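Local coordinates for protein Zn-dependent hydrolase, glyoxylase (Echinicola vietnamensis, PDB 6T5K) that probably hydrolyses beta-lactam antibiotics, carbapenems included, as a two-zinc class B metallo-beta-lactamase that opens the beta-lactam ring and so gives antibiotic resistance, at residues S127-S130 / Q136-K139; N94-T99 / G107-F112; H100-C105 / K191-D196; E81-L86 / R115-Y120; N167-F172 / G181-A186. One frame throughout, in Å; residues are numbered along the deposited sequence. Where two conformers were deposited one is given.

Contact 1 (S127-S130 / Q136-K139). With EDO (1,2-ethanediol), chain F.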
# COMPACT_ATOMS: atom_id res chain seq x y z
N SER A 127 5.78 -1.04 -16.95
CA SER A 127 5.69 -0.32 -18.22
C SER A 127 5.03 1.04 -18.03
O SER A 127 5.49 2.04 -18.58
CB SER A 127 4.97 -1.15 -19.26
OG SER A 127 3.81 -1.73 -18.73
N LEU A 128 3.99 1.11 -17.19
CA LEU A 128 3.35 2.41 -16.96
C LEU A 128 4.30 3.38 -16.28
O LEU A 128 4.34 4.57 -16.63
CB LEU A 128 2.09 2.20 -16.12
CG LEU A 128 0.96 1.56 -16.90
CD1 LEU A 128 -0.09 1.03 -15.98
CD2 LEU A 128 0.32 2.56 -17.89
N ALA A 129 5.09 2.91 -15.32
CA ALA A 129 6.05 3.80 -14.67
C ALA A 129 7.04 4.33 -15.69
O ALA A 129 7.33 5.53 -15.73
CB ALA A 129 6.79 3.03 -13.57
N SER A 130 7.55 3.45 -16.54
CA SER A 130 8.50 3.87 -17.55
C SER A 130 7.88 4.89 -18.49
O SER A 130 8.50 5.91 -18.81
CB SER A 130 8.98 2.65 -18.33
OG SER A 130 9.84 3.06 -19.36
N GLN A 136 11.12 3.26 -11.55
CA GLN A 136 10.61 2.00 -12.08
C GLN A 136 10.82 0.86 -11.10
O GLN A 136 11.97 0.58 -10.71
CB GLN A 136 11.30 1.68 -13.40
CG GLN A 136 10.80 2.50 -14.58
CD GLN A 136 11.56 2.15 -15.84
OE1 GLN A 136 11.72 0.96 -16.17
NE2 GLN A 136 12.06 3.16 -16.54
N PRO A 137 9.78 0.13 -10.73
CA PRO A 137 9.99 -1.12 -9.99
C PRO A 137 10.85 -2.08 -10.81
O PRO A 137 10.80 -2.10 -12.04
CB PRO A 137 8.56 -1.66 -9.79
CG PRO A 137 7.68 -0.46 -9.95
CD PRO A 137 8.36 0.35 -11.03
N GLN A 138 11.61 -2.90 -10.10
CA GLN A 138 12.58 -3.75 -10.77
C GLN A 138 12.00 -5.07 -11.24
O GLN A 138 12.43 -5.58 -12.28
CB GLN A 138 13.74 -4.06 -9.83
CG GLN A 138 14.53 -2.84 -9.49
CD GLN A 138 15.45 -3.09 -8.31
OE1 GLN A 138 15.19 -3.95 -7.46
NE2 GLN A 138 16.57 -2.36 -8.28
N LYS A 139 11.05 -5.62 -10.50
CA LYS A 139 10.59 -6.99 -10.72
C LYS A 139 9.08 -6.97 -10.88
O LYS A 139 8.37 -6.46 -10.01
CB LYS A 139 10.99 -7.90 -9.56
CG LYS A 139 12.52 -8.01 -9.39
CD LYS A 139 12.88 -8.75 -8.13
CE LYS A 139 14.08 -9.69 -8.33
C1 EDO F . 14.56 4.88 -10.80
O1 EDO F . 14.00 3.98 -11.80
C2 EDO F . 14.75 4.29 -9.38
O2 EDO F . 16.10 3.82 -9.02
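The flat amide of Q136 carries S130 over one face: S130 CB stands 3.6 Å from Q136 CD, nearly along the amide normal, and S130 OG lies above the NE2 side. The 3.6 Å between S130 OG and Q136 NE2 is a van der Waals approach and not a hydrogen bond. The setting is a beta-alpha-beta crossover, in which helix 123-131 leads out of strand 119-122 and the loop through Q136 brings the chain back to the parallel edge strand 139-141.

The conformation of Q136 makes this overlay possible. Its CG lies anti to the carbonyl carbon (chi1 -76°) and the chain then runs extended (chi2 179°), which carries the amide past the helix flank at an exposed spot.

Deeper in, the contact turns apolar. A129 CB packs against P137 CD, 4.0 Å away, and L106 touches both residues, while P137 also rests on L109 and on strand 119-122. The backbone N of Q136 meets a 1,2-ethanediol, probably from the crystallisation liquor: Q136 N donates to its O1 over 3.0 Å, nearly straight at 171°.

Contact 2 (N94-T99 / G107-F112). With EDO (1,2-ethanediol), chain F.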
# COMPACT_ATOMS: atom_id res chain seq x y z
N ASN A 94 13.30 -6.62 3.34
CA ASN A 94 13.42 -7.62 2.29
C ASN A 94 12.95 -7.13 0.93
O ASN A 94 13.45 -7.60 -0.09
CB ASN A 94 12.55 -8.83 2.62
CG ASN A 94 13.06 -9.62 3.79
OD1 ASN A 94 14.20 -9.48 4.20
ND2 ASN A 94 12.22 -10.49 4.33
N ALA A 95 11.97 -6.24 0.89
CA ALA A 95 11.38 -5.87 -0.38
C ALA A 95 10.50 -4.66 -0.17
O ALA A 95 10.03 -4.39 0.95
CB ALA A 95 10.54 -7.01 -0.97
N VAL A 96 10.27 -3.94 -1.27
CA VAL A 96 9.24 -2.92 -1.36
C VAL A 96 8.33 -3.27 -2.53
O VAL A 96 8.80 -3.78 -3.56
CB VAL A 96 9.82 -1.50 -1.49
CG1 VAL A 96 10.70 -1.36 -2.73
CG2 VAL A 96 8.69 -0.48 -1.50
N VAL A 97 7.03 -3.01 -2.37
CA VAL A 97 6.03 -3.26 -3.39
C VAL A 97 5.37 -1.94 -3.74
O VAL A 97 4.87 -1.24 -2.86
CB VAL A 97 4.96 -4.25 -2.89
CG1 VAL A 97 3.90 -4.49 -3.95
CG2 VAL A 97 5.59 -5.56 -2.46
N ALA A 98 5.31 -1.62 -5.04
CA ALA A 98 4.57 -0.45 -5.52
C ALA A 98 3.21 -0.94 -5.97
O ALA A 98 3.12 -1.75 -6.89
CB ALA A 98 5.27 0.21 -6.70
N THR A 99 2.15 -0.50 -5.30
CA THR A 99 0.84 -1.08 -5.57
C THR A 99 0.14 -0.50 -6.80
O THR A 99 -0.91 -1.05 -7.19
CB THR A 99 -0.06 -1.06 -4.33
OG1 THR A 99 -0.33 0.26 -3.90
CG2 THR A 99 0.54 -1.90 -3.20
N GLY A 107 7.24 6.97 -5.77
CA GLY A 107 8.09 8.13 -5.91
C GLY A 107 9.43 7.98 -5.21
O GLY A 107 10.43 8.58 -5.63
N GLY A 108 9.49 7.16 -4.17
CA GLY A 108 10.72 6.98 -3.43
C GLY A 108 11.48 5.69 -3.67
O GLY A 108 12.34 5.32 -2.87
N LEU A 109 11.25 5.03 -4.80
CA LEU A 109 11.89 3.73 -4.98
C LEU A 109 13.42 3.81 -4.99
O LEU A 109 14.08 2.84 -4.59
CB LEU A 109 11.43 3.08 -6.27
CG LEU A 109 10.06 2.42 -6.22
CD1 LEU A 109 9.79 1.82 -7.57
CD2 LEU A 109 9.97 1.36 -5.13
N GLU A 110 14.01 4.92 -5.45
CA GLU A 110 15.46 4.94 -5.54
C GLU A 110 16.11 4.80 -4.16
O GLU A 110 17.22 4.25 -4.04
CB GLU A 110 15.97 6.19 -6.25
CG GLU A 110 17.45 6.47 -6.05
CD GLU A 110 18.40 5.38 -6.59
OE1 GLU A 110 17.98 4.51 -7.39
OE2 GLU A 110 19.59 5.42 -6.22
N ALA A 111 15.43 5.26 -3.10
CA ALA A 111 15.96 5.06 -1.76
C ALA A 111 16.06 3.58 -1.42
O ALA A 111 16.97 3.16 -0.69
CB ALA A 111 15.10 5.80 -0.74
N PHE A 112 15.12 2.77 -1.89
CA PHE A 112 15.21 1.34 -1.68
C PHE A 112 16.29 0.74 -2.56
O PHE A 112 17.12 -0.06 -2.09
CB PHE A 112 13.86 0.69 -1.98
CG PHE A 112 12.85 0.87 -0.89
CD1 PHE A 112 12.06 2.01 -0.83
CD2 PHE A 112 12.70 -0.09 0.09
CE1 PHE A 112 11.13 2.17 0.17
CE2 PHE A 112 11.78 0.08 1.09
CZ PHE A 112 11.00 1.22 1.13
C1 EDO F . 14.56 4.88 -10.80
O1 EDO F . 14.00 3.98 -11.80
C2 EDO F . 14.75 4.29 -9.38
O2 EDO F . 16.10 3.82 -9.02
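V96, in the middle of strand 92-98, faces F112 and L109 of the helix that follows the zinc-binding loop, and its side chain shows how a branched residue can fit an aromatic face. The first atom, V96 CB, stands 3.7 Å from the centroid of the F112 ring and 17° off the ring normal, a CH-pi contact made over the face and shifted toward the CD2 and CE2 rim. From there the two methyl groups diverge along the ring. CG1 reaches back to the root of the phenylalanine, with V96 CG1 3.6 Å from F112 CG. CG2 goes the other way, toward the far end, where V96 CG2 lies 3.9 Å from F112 CZ.

This fork depends on chi1 of 59°, which wedges CG1 between the backbone N and the carbonyl carbon. In that place V96 CG1 has a second neighbour, L109 CD2 at 3.7 Å. L109 sets off past the strand at its CB, and its tip then draws in.

Such layering of helix on sheet belongs to the alpha-beta/beta-alpha sandwich of the metallo-beta-lactamase superfamily. T79 and L83 of helix 76-88, together with V69 of the neighbouring strand, also pack on F112, while the carbonyl oxygen of G108 sits in plane at the ring edge.

No hydrogen bond joins the two segments. The contact therefore rests on dispersion and on the weak attraction of a C-H for the pi cloud, in a buried setting where burial of hydrocarbon should itself be favourable.

Contact 3 (H100-C105 / K191-D196). With ZN (zinc ion), chain G; ZN (zinc ion), chain H.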
# COMPACT_ATOMS: atom_id res chain seq x y z
N HIS A 100 0.64 0.57 -7.38
CA HIS A 100 0.31 0.98 -8.75
C HIS A 100 1.37 1.98 -9.17
O HIS A 100 2.31 2.27 -8.43
CB HIS A 100 -1.13 1.47 -8.98
CG HIS A 100 -1.53 2.70 -8.21
ND1 HIS A 100 -1.94 2.65 -6.90
CD2 HIS A 100 -1.64 3.99 -8.59
CE1 HIS A 100 -2.24 3.87 -6.49
NE2 HIS A 100 -2.08 4.70 -7.50
N PHE A 101 1.23 2.50 -10.38
CA PHE A 101 2.32 3.29 -10.97
C PHE A 101 2.39 4.74 -10.51
O PHE A 101 3.34 5.43 -10.90
CB PHE A 101 2.25 3.24 -12.50
CG PHE A 101 1.20 4.13 -13.12
CD1 PHE A 101 -0.11 3.66 -13.30
CD2 PHE A 101 1.52 5.42 -13.54
CE1 PHE A 101 -1.06 4.46 -13.89
CE2 PHE A 101 0.55 6.22 -14.15
CZ PHE A 101 -0.74 5.75 -14.30
N HIS A 102 1.45 5.23 -9.71
CA HIS A 102 1.46 6.64 -9.34
C HIS A 102 2.56 6.95 -8.30
O HIS A 102 3.12 6.08 -7.65
CB HIS A 102 0.12 7.05 -8.75
CG HIS A 102 -0.98 7.18 -9.75
ND1 HIS A 102 -2.31 7.13 -9.39
CD2 HIS A 102 -0.95 7.38 -11.09
CE1 HIS A 102 -3.06 7.31 -10.47
NE2 HIS A 102 -2.26 7.46 -11.51
N LEU A 103 2.82 8.25 -8.10
CA LEU A 103 3.95 8.67 -7.26
C LEU A 103 3.74 8.41 -5.77
O LEU A 103 4.72 8.26 -5.03
CB LEU A 103 4.30 10.13 -7.55
CG LEU A 103 4.93 10.34 -8.94
CD1 LEU A 103 5.02 11.84 -9.19
CD2 LEU A 103 6.32 9.72 -9.04
N ASP A 104 2.50 8.31 -5.30
CA ASP A 104 2.26 7.94 -3.90
C ASP A 104 2.38 6.44 -3.67
O ASP A 104 2.00 5.94 -2.59
CB ASP A 104 0.90 8.48 -3.39
CG ASP A 104 -0.31 8.03 -4.22
OD1 ASP A 104 -0.20 8.02 -5.47
OD2 ASP A 104 -1.39 7.73 -3.60
N CYS A 105 2.88 5.72 -4.66
CA CYS A 105 3.27 4.33 -4.54
C CYS A 105 4.76 4.14 -4.78
O CYS A 105 5.35 3.24 -4.18
CB CYS A 105 2.51 3.47 -5.56
SG CYS A 105 0.75 3.65 -5.43
N LYS A 191 -14.68 9.80 -4.22
CA LYS A 191 -14.11 8.96 -5.27
C LYS A 191 -12.66 9.33 -5.58
O LYS A 191 -11.95 8.52 -6.18
CB LYS A 191 -14.98 9.02 -6.53
CG LYS A 191 -16.36 8.44 -6.35
CD LYS A 191 -17.13 8.45 -7.65
CE LYS A 191 -18.45 7.73 -7.51
NZ LYS A 191 -19.30 7.88 -8.70
N GLY A 192 -12.22 10.54 -5.22
CA GLY A 192 -10.83 10.92 -5.41
C GLY A 192 -10.46 11.11 -6.87
O GLY A 192 -11.29 11.44 -7.72
N ASN A 193 -9.18 10.88 -7.17
CA ASN A 193 -8.64 11.13 -8.50
C ASN A 193 -9.06 9.99 -9.41
O ASN A 193 -8.62 8.84 -9.23
CB ASN A 193 -7.13 11.22 -8.41
CG ASN A 193 -6.48 11.18 -9.75
OD1 ASN A 193 -7.08 11.59 -10.76
ND2 ASN A 193 -5.24 10.66 -9.80
N LEU A 194 -9.88 10.30 -10.41
CA LEU A 194 -10.36 9.30 -11.35
C LEU A 194 -9.69 9.41 -12.71
O LEU A 194 -10.13 8.75 -13.65
CB LEU A 194 -11.87 9.41 -11.55
CG LEU A 194 -12.69 9.22 -10.29
CD1 LEU A 194 -14.16 9.41 -10.55
CD2 LEU A 194 -12.45 7.84 -9.71
N GLU A 195 -8.64 10.22 -12.84
CA GLU A 195 -8.05 10.47 -14.15
C GLU A 195 -7.56 9.19 -14.83
O GLU A 195 -7.63 9.08 -16.07
CB GLU A 195 -6.92 11.49 -14.03
CG GLU A 195 -7.42 12.90 -14.14
CD GLU A 195 -6.41 13.92 -13.69
OE1 GLU A 195 -6.81 14.87 -12.99
OE2 GLU A 195 -5.21 13.75 -14.05
N ASP A 196 -7.06 8.23 -14.06
CA ASP A 196 -6.52 7.00 -14.60
C ASP A 196 -7.40 5.79 -14.26
O ASP A 196 -6.99 4.63 -14.42
CB ASP A 196 -5.09 6.77 -14.12
CG ASP A 196 -4.12 7.82 -14.67
OD1 ASP A 196 -4.27 8.17 -15.87
OD2 ASP A 196 -3.20 8.24 -13.90
ZN ZN G . -3.02 6.53 -7.58
ZN ZN H . -3.56 7.34 -4.24
O HOH W 1 -2.72 7.74 -6.15
O HOH W 2 -5.74 7.77 -4.80
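H102 and D196 are the residues of closest backbone approach, yet their CA atoms stay 9.6 Å apart, so that the loop 191-196 meets the zinc-binding turn through side chains alone. H102, at the N-cap position before helix 103-106, turns its imidazole to the loop. H102 NE2 donates to D196 OD2 over 2.7 Å, a fairly straight bond at 165°. The oxygen receives it on its anti lone pair and lies only 9° out of the imidazole plane. Ring and carboxylate planes are nevertheless 40° apart. D196 OD2 also comes within 3.5 Å of F101 CZ.

The other ring nitrogen of H102 works as a ligand, with H102 ND1 2.0 Å from the first zinc. H100 NE2 binds the same ion at 2.1 Å, and H163 joins them. This is the H-x-H-x-D signature of the superfamily: D104 OD2 holds the second zinc, shared with C182 and H223, while D104 OD1 accepts a hydrogen bond of 2.6 Å from water 1. That water touches both ions and is placed like the bridging nucleophile of dizinc class B enzymes. Within the loop, N193 OD1 accepts from E195 N in an Asx turn.

D196 is thus a second-shell residue. Its bond, together with the zinc bond at ND1, helps to fix the rotation of a first-shell imidazole, and its carboxylate would be expected to polarise the ring and strengthen ND1 as a donor to zinc.

Contact 4 (E81-L86 / R115-Y120)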
# COMPACT_ATOMS: atom_id res chain seq x y z
N GLU A 81 13.43 8.76 5.34
CA GLU A 81 13.04 8.79 6.74
C GLU A 81 12.44 7.46 7.18
O GLU A 81 12.75 6.95 8.27
CB GLU A 81 12.03 9.92 6.95
CG GLU A 81 12.12 10.61 8.25
CD GLU A 81 11.14 11.75 8.38
OE1 GLU A 81 10.53 11.84 9.46
OE2 GLU A 81 10.97 12.56 7.44
N LEU A 82 11.58 6.89 6.35
CA LEU A 82 11.04 5.57 6.63
C LEU A 82 12.15 4.55 6.79
O LEU A 82 12.15 3.75 7.72
CB LEU A 82 10.07 5.20 5.51
CG LEU A 82 9.43 3.81 5.52
CD1 LEU A 82 8.66 3.54 6.81
CD2 LEU A 82 8.50 3.67 4.32
N LEU A 83 13.09 4.52 5.84
CA LEU A 83 14.13 3.50 5.87
C LEU A 83 15.05 3.71 7.05
O LEU A 83 15.54 2.74 7.63
CB LEU A 83 14.87 3.51 4.53
CG LEU A 83 14.05 2.85 3.43
CD1 LEU A 83 14.51 3.22 2.06
CD2 LEU A 83 14.14 1.37 3.61
N SER A 84 15.31 4.97 7.42
CA SER A 84 16.11 5.24 8.60
C SER A 84 15.47 4.66 9.85
O SER A 84 16.15 4.09 10.70
CB SER A 84 16.30 6.75 8.76
OG SER A 84 17.15 7.06 9.85
N PHE A 85 14.14 4.76 9.97
CA PHE A 85 13.47 4.18 11.12
C PHE A 85 13.63 2.67 11.12
O PHE A 85 13.93 2.07 12.16
CB PHE A 85 12.00 4.54 11.09
CG PHE A 85 11.21 3.83 12.12
CD1 PHE A 85 11.41 4.11 13.47
CD2 PHE A 85 10.30 2.87 11.77
CE1 PHE A 85 10.67 3.45 14.44
CE2 PHE A 85 9.55 2.20 12.75
CZ PHE A 85 9.74 2.51 14.08
N LEU A 86 13.40 2.03 9.98
CA LEU A 86 13.53 0.58 9.92
C LEU A 86 14.94 0.15 10.28
O LEU A 86 15.14 -0.86 10.96
CB LEU A 86 13.15 0.07 8.52
CG LEU A 86 11.70 0.39 8.17
CD1 LEU A 86 11.36 -0.02 6.75
CD2 LEU A 86 10.76 -0.33 9.15
N ARG A 115 19.88 0.95 -1.48
CA ARG A 115 20.19 0.01 -0.42
C ARG A 115 20.14 -1.44 -0.87
O ARG A 115 20.25 -2.35 -0.04
CB ARG A 115 19.22 0.22 0.74
CG ARG A 115 19.41 1.55 1.46
CD ARG A 115 18.19 1.90 2.32
NE ARG A 115 18.47 3.03 3.19
CZ ARG A 115 18.40 4.30 2.81
NH1 ARG A 115 18.02 4.62 1.58
NH2 ARG A 115 18.72 5.27 3.68
N ASN A 116 20.01 -1.68 -2.18
CA ASN A 116 19.94 -3.03 -2.72
C ASN A 116 18.74 -3.79 -2.18
O ASN A 116 18.77 -5.02 -2.10
CB ASN A 116 21.28 -3.75 -2.53
CG ASN A 116 22.37 -3.11 -3.38
OD1 ASN A 116 22.14 -2.62 -4.48
ND2 ASN A 116 23.59 -3.10 -2.83
N ILE A 117 17.67 -3.07 -1.90
CA ILE A 117 16.39 -3.68 -1.54
C ILE A 117 15.59 -3.82 -2.81
O ILE A 117 15.36 -2.82 -3.50
CB ILE A 117 15.63 -2.85 -0.50
CG1 ILE A 117 16.47 -2.64 0.76
CG2 ILE A 117 14.30 -3.55 -0.13
CD1 ILE A 117 15.97 -1.52 1.67
N PRO A 118 15.11 -5.01 -3.16
CA PRO A 118 14.42 -5.18 -4.43
C PRO A 118 13.01 -4.62 -4.38
O PRO A 118 12.35 -4.68 -3.34
CB PRO A 118 14.37 -6.70 -4.61
CG PRO A 118 14.41 -7.24 -3.20
CD PRO A 118 15.33 -6.29 -2.47
N SER A 119 12.56 -4.12 -5.52
CA SER A 119 11.22 -3.59 -5.66
C SER A 119 10.41 -4.45 -6.62
O SER A 119 10.93 -4.92 -7.64
CB SER A 119 11.24 -2.14 -6.13
OG SER A 119 11.87 -1.99 -7.40
N TYR A 120 9.14 -4.63 -6.27
CA TYR A 120 8.24 -5.46 -7.03
C TYR A 120 6.95 -4.71 -7.33
O TYR A 120 6.54 -3.83 -6.58
CB TYR A 120 7.81 -6.68 -6.21
CG TYR A 120 8.93 -7.63 -5.86
CD1 TYR A 120 9.78 -7.36 -4.81
CD2 TYR A 120 9.14 -8.79 -6.60
CE1 TYR A 120 10.81 -8.23 -4.48
CE2 TYR A 120 10.16 -9.67 -6.27
CZ TYR A 120 11.00 -9.38 -5.22
OH TYR A 120 12.01 -10.25 -4.89
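L83 of helix 76-88 and R115, just beyond helix 109-114, slide past each other in opposite directions, and their torsions decide which parts meet. R115 leaves its backbone with CG anti to the carbonyl carbon and stays extended through chi2 (163°) and chi3 (169°), a straight rod that reaches the neighbouring helix. Only at the last step does it swing, turning the guanidinium so that one face looks at the leucine. Over that face lies L83 CB, 3.9 Å from R115 NE and displaced toward the rim. L83 CD1 carries the cover outward and approaches R115 NH1 at 3.8 Å.

L83 itself has CG anti to its carbonyl carbon (chi1 -76°), and its two methyls divide the work. While CD1 serves the arginine, CD2 points to the isoleucine: L83 CD2 and I117 CD1 are 3.9 Å apart. I117 reaches this place through a Schellman motif, in which N116, with positive phi, closes helix 109-114 as its C-prime residue and I117 N bonds back to F112 O. L83 and I117 both pack on F112 as well, so the contact joins helix 76-88 to the loop that leads from helix 109-114 into strand 119-122.

The charged end is engaged by other residues: R115 NE forms a salt bridge with E87, and R115 NH1 donates to A111 O at the end of the helix. With these polar bonds holding the guanidinium at its rim, its face remains available for hydrocarbon, and an arginine can border a buried leucine without giving up its charge partners.

Contact 5 (N167-F172 / G181-A186). With ZN (zinc ion), chain H.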
# COMPACT_ATOMS: atom_id res chain seq x y z
N ASN A 167 -3.54 -1.58 -10.53
CA ASN A 167 -3.52 -1.64 -9.08
C ASN A 167 -3.59 -3.04 -8.48
O ASN A 167 -4.30 -3.85 -8.95
CB ASN A 167 -4.50 -0.64 -8.44
CG ASN A 167 -5.93 -0.76 -8.95
OD1 ASN A 167 -6.71 0.14 -8.85
ND2 ASN A 167 -6.25 -1.87 -9.42
N VAL A 168 -2.80 -3.26 -7.43
CA VAL A 168 -2.74 -4.53 -6.73
C VAL A 168 -2.96 -4.30 -5.25
O VAL A 168 -2.80 -3.19 -4.75
CB VAL A 168 -1.43 -5.32 -6.95
CG1 VAL A 168 -1.32 -5.66 -8.42
CG2 VAL A 168 -0.24 -4.49 -6.52
N ILE A 169 -3.29 -5.38 -4.55
CA ILE A 169 -3.42 -5.33 -3.11
C ILE A 169 -2.29 -6.10 -2.45
O ILE A 169 -1.63 -6.97 -3.07
CB ILE A 169 -4.81 -5.78 -2.58
CG1 ILE A 169 -5.12 -7.23 -2.96
CG2 ILE A 169 -5.85 -4.84 -3.13
CD1 ILE A 169 -4.44 -8.24 -2.08
N GLY A 170 -2.12 -5.84 -1.15
CA GLY A 170 -1.28 -6.67 -0.31
C GLY A 170 -2.13 -7.32 0.76
O GLY A 170 -2.97 -6.66 1.37
N TYR A 171 -1.94 -8.61 0.97
CA TYR A 171 -2.72 -9.37 1.93
C TYR A 171 -1.77 -10.08 2.89
O TYR A 171 -0.88 -10.81 2.45
CB TYR A 171 -3.56 -10.41 1.20
CG TYR A 171 -4.29 -11.35 2.11
CD1 TYR A 171 -5.20 -10.90 3.08
CD2 TYR A 171 -4.07 -12.71 2.01
CE1 TYR A 171 -5.87 -11.81 3.88
CE2 TYR A 171 -4.72 -13.60 2.80
CZ TYR A 171 -5.62 -13.16 3.73
OH TYR A 171 -6.25 -14.10 4.51
N PHE A 172 -1.99 -9.87 4.18
CA PHE A 172 -1.17 -10.49 5.23
C PHE A 172 -2.10 -11.34 6.07
O PHE A 172 -2.80 -10.82 6.96
CB PHE A 172 -0.50 -9.44 6.09
CG PHE A 172 0.35 -10.01 7.17
CD1 PHE A 172 1.43 -10.82 6.86
CD2 PHE A 172 0.05 -9.79 8.47
CE1 PHE A 172 2.22 -11.34 7.86
CE2 PHE A 172 0.82 -10.31 9.45
CZ PHE A 172 1.90 -11.10 9.15
N GLY A 181 -4.52 -0.10 -0.84
CA GLY A 181 -4.00 0.97 -1.67
C GLY A 181 -5.15 1.84 -2.17
O GLY A 181 -6.23 1.85 -1.58
N CYS A 182 -4.89 2.55 -3.28
CA CYS A 182 -5.85 3.56 -3.69
C CYS A 182 -7.09 2.96 -4.33
O CYS A 182 -8.03 3.71 -4.63
CB CYS A 182 -5.22 4.60 -4.55
SG CYS A 182 -3.79 5.32 -3.72
N LEU A 183 -7.09 1.64 -4.56
CA LEU A 183 -8.28 0.94 -5.01
C LEU A 183 -9.35 0.90 -3.94
O LEU A 183 -10.53 0.75 -4.27
CB LEU A 183 -7.87 -0.50 -5.34
CG LEU A 183 -8.88 -1.54 -5.82
CD1 LEU A 183 -9.46 -1.13 -7.13
CD2 LEU A 183 -8.14 -2.87 -5.88
N ILE A 184 -8.97 1.00 -2.66
CA ILE A 184 -9.91 0.97 -1.56
C ILE A 184 -9.99 2.35 -0.93
O ILE A 184 -8.96 2.95 -0.62
CB ILE A 184 -9.55 -0.10 -0.51
CG1 ILE A 184 -9.47 -1.50 -1.17
CG2 ILE A 184 -10.54 -0.04 0.67
CD1 ILE A 184 -10.72 -1.90 -1.93
N LYS A 185 -11.22 2.84 -0.75
CA LYS A 185 -11.50 4.12 -0.12
C LYS A 185 -11.77 3.97 1.37
O LYS A 185 -12.31 2.96 1.83
CB LYS A 185 -12.70 4.81 -0.76
CG LYS A 185 -12.53 5.03 -2.23
CD LYS A 185 -11.30 5.86 -2.53
CE LYS A 185 -11.27 6.30 -4.01
NZ LYS A 185 -10.12 7.11 -4.33
N ALA A 186 -11.36 4.99 2.13
CA ALA A 186 -11.79 5.10 3.52
C ALA A 186 -13.30 5.21 3.59
O ALA A 186 -13.95 5.70 2.67
CB ALA A 186 -11.15 6.32 4.17
ZN ZN H . -3.56 7.34 -4.24
O HOH W 1 -2.72 7.74 -6.15
O HOH W 2 -5.74 7.77 -4.80
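N167 and L183 make the close part of this contact, their side chains crossing at about a right angle. L183 CD1 comes to 3.5 Å of N167 OD1, whereas N167 CG and N167 ND2 each stand 4.0 Å from the same methyl. The amide is held there from outside the pair: N167 OD1 accepts a hydrogen bond from the backbone N of T164. With chi1 at 54°, CG of N167 is set between the backbone N and the carbonyl carbon, and the group faces L183. L183 answers with CG opposite its own backbone N (chi1 179°), extending toward the amide.

Where strand 169-172 begins, the fit relaxes. I169 CG2 and L183 CD2 are 4.1 Å apart, and the rest of I169 leads away; I209 of helix 201-212 packs on both residues.

Strand 169-172 pairs antiparallel with strand 177-181 in the smaller sheet of the superfamily's alpha-beta/beta-alpha fold, and the second segment begins where the latter strand ends. Just past it a type I turn from G181 to I184, closed by I184 N to G181 O at 3.1 Å, sends L183 toward N167 and leaves C182 turned elsewhere.

On C182's side lies the metal site, with water as well as protein ligands. C182 SG binds the second zinc at 2.1 Å, alongside D104 and H223, and two waters complete the coordination, water 1 at 2.1 Å and water 2 at 2.3 Å from the ion.

Overall arrangement
All five contacts lie within one metallo-beta-lactamase domain, contacts 2 and 4 on the side of the larger sheet and contact 5 at the smaller one. Contacts 2 and 4 are close neighbours, their centres 7 Å apart, and share the larger sheet through adjacent strands 92-98 and 119-122; contact 2 is nested in the loop that contact 4 closes. Contact 1 follows both along the chain and touches contact 3 where L128 packs on F101. Contacts 3 and 5, 12 Å apart, share the second zinc and its two waters, with contact 5 nested inside contact 3. T99 O probably accepts from V168 N, tying contact 2 to contact 5. Thus a helix-on-sheet scaffold carries, at its strand ends, the loops that hold both metals.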